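Local structure of xylulose kinase (Bifidobacterium adolescentis ATCC 15703, 3I8B) at residues T442-P445 / S446-M450. The protein probably phosphorylates D-xylulose to D-xylulose 5-phosphate at the expense of ATP, as a member of the FGGY family of carbohydrate kinases. Residues are numbered along the deposited sequence; the frame is centred on the assembly and turned at random.
Sequences TLAP and SILGM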
ATOM      1  N   THR A 442      23.399   4.515   9.527  1.00 30.48           N
ATOM      2  CA  THR A 442      24.435   4.051  10.454  1.00 29.75           C
ATOM      3  C   THR A 442      23.886   3.373  11.706  1.00 29.87           C
ATOM      4  O   THR A 442      24.437   2.377  12.184  1.00 28.60           O
ATOM      5  CB  THR A 442      25.349   5.196  10.915  1.00 32.63           C
ATOM      6  OG1 THR A 442      26.080   5.708   9.793  1.00 38.61           O
ATOM      7  CG2 THR A 442      26.329   4.693  11.963  1.00 29.72           C
ATOM      8  N   LEU A 443      22.807   3.921  12.243  1.00 26.63           N
ATOM      9  CA  LEU A 443      22.273   3.423  13.498  1.00 28.71           C
ATOM     10  C   LEU A 443      21.222   2.318  13.332  1.00 26.35           C
ATOM     11  O   LEU A 443      20.884   1.645  14.303  1.00 26.15           O
ATOM     12  CB  LEU A 443      21.739   4.583  14.352  1.00 28.17           C
ATOM     13  CG  LEU A 443      22.860   5.476  14.908  1.00 28.83           C
ATOM     14  CD1 LEU A 443      22.305   6.688  15.629  1.00 26.83           C
ATOM     15  CD2 LEU A 443      23.790   4.677  15.815  1.00 26.75           C
ATOM     16  N   ALA A 444      20.735   2.115  12.107  1.00 25.08           N
ATOM     17  CA  ALA A 444      19.662   1.136  11.866  1.00 27.51           C
ATOM     18  C   ALA A 444      19.940  -0.289  12.378  1.00 21.86           C
ATOM     19  O   ALA A 444      19.123  -0.854  13.109  1.00 21.01           O
ATOM     20  CB  ALA A 444      19.269   1.110  10.399  1.00 21.88           C
ATOM     21  N   PRO A 445      21.090  -0.873  12.009  1.00 22.56           N
ATOM     22  CA  PRO A 445      21.319  -2.271  12.405  1.00 24.48           C
ATOM     23  C   PRO A 445      21.300  -2.436  13.911  1.00 23.88           C
ATOM     24  O   PRO A 445      20.698  -3.379  14.430  1.00 22.84           O
ATOM     25  CB  PRO A 445      22.724  -2.571  11.868  1.00 24.18           C
ATOM     26  CG  PRO A 445      22.939  -1.569  10.773  1.00 25.83           C
ATOM     27  CD  PRO A 445      22.215  -0.325  11.233  1.00 25.20           C
ATOM     28  N   SER A 446      21.978  -1.516  14.590  1.00 25.77           N
ATOM     29  CA  SER A 446      22.052  -1.470  16.048  1.00 29.11           C
ATOM     30  C   SER A 446      20.674  -1.527  16.710  1.00 26.68           C
ATOM     31  O   SER A 446      20.411  -2.382  17.565  1.00 23.77           O
ATOM     32  CB  SER A 446      22.786  -0.187  16.481  1.00 25.21           C
ATOM     33  OG  SER A 446      22.552   0.134  17.835  1.00 38.00           O
ATOM     34  N   ILE A 447      19.794  -0.609  16.327  1.00 25.15           N
ATOM     35  CA  ILE A 447      18.529  -0.515  17.034  1.00 23.61           C
ATOM     36  C   ILE A 447      17.426  -1.413  16.427  1.00 20.68           C
ATOM     37  O   ILE A 447      16.582  -1.934  17.153  1.00 23.10           O
ATOM     38  CB  ILE A 447      18.110   0.979  17.339  1.00 30.14           C
ATOM     39  CG1 ILE A 447      16.853   1.399  16.595  1.00 24.86           C
ATOM     40  CG2 ILE A 447      19.287   1.967  17.182  1.00 25.43           C
ATOM     41  CD1 ILE A 447      15.633   1.116  17.403  1.00 24.49           C
ATOM     42  N   LEU A 448      17.455  -1.638  15.115  1.00 24.92           N
ATOM     43  CA  LEU A 448      16.494  -2.570  14.507  1.00 21.17           C
ATOM     44  C   LEU A 448      16.800  -4.007  14.925  1.00 20.71           C
ATOM     45  O   LEU A 448      15.909  -4.855  14.993  1.00 22.95           O
ATOM     46  CB  LEU A 448      16.461  -2.447  12.987  1.00 18.82           C
ATOM     47  CG  LEU A 448      15.980  -1.104  12.444  1.00 18.67           C
ATOM     48  CD1 LEU A 448      15.894  -1.153  10.935  1.00 17.05           C
ATOM     49  CD2 LEU A 448      14.631  -0.748  13.048  1.00 19.67           C
ATOM     50  N   GLY A 449      18.067  -4.269  15.212  1.00 22.36           N
ATOM     51  CA  GLY A 449      18.473  -5.540  15.789  1.00 29.08           C
ATOM     52  C   GLY A 449      18.945  -6.583  14.795  1.00 22.57           C
ATOM     53  O   GLY A 449      19.033  -7.755  15.145  1.00 27.54           O
HETATM   54  N   MSE A 450      19.248  -6.151  13.572  1.00 25.68           N
HETATM   55  CA  MSE A 450      19.685  -7.034  12.482  1.00 30.14           C
HETATM   56  C   MSE A 450      20.445  -6.246  11.432  1.00 26.75           C
HETATM   57  O   MSE A 450      20.440  -5.024  11.438  1.00 25.02           O
HETATM   58  CB  MSE A 450      18.489  -7.633  11.741  1.00 22.69           C
HETATM   59  CG  MSE A 450      17.716  -8.679  12.458  1.00 33.39           C
HETATM   60 SE   MSE A 450      16.316  -9.375  11.260  1.00 47.08          SE
HETATM   61  CE  MSE A 450      15.809 -10.890  12.381  1.00 29.84           C
TER
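Leu448 N donates to Ala444 O at 2.7 Å, the shortest of the backbone bonds that carry the last turn of helix 438-448. One residue back, Ile447 N reaches Leu443 O at 3.2 Å and nearly straight, 163° at the hydrogen. The last of the three accepting carbonyls is shared: Pro445 O takes Gly449 N at 2.9 Å, with the donor standing above the carbonyl plane, and a weak, bent bond from Met450 N. Gly449 is the first residue to leave helical angles, with phi at 95°, where any side chain would collide with Leu448 O. Beyond it the chain folds back until Met450 O lies 3.0 Å from Pro445 CA, a CA-H...O contact.

Pro445 has no N-H to give to the preceding turn, and the helix kinks there. On the inner face, with CG anti to its carbonyl carbon (chi1 -64°) and the branch extended beyond it, Leu448 brings CD1 alongside Ala444 CB at 4.1 Å. Cut back to alanine, Leu448 would probably leave Ala444 CB without this neighbour and open a gap against Ile428.

Strand 427-431, this helix and strand 452-455 form a beta-alpha-beta unit of the C-terminal FGGY domain. Leu448 and selenomethionine Met450 rest on Ile428 of the first strand, while Leu443 and Ile447 pack on helix 396-420, where Arg412 NE also bonds Ile447 O.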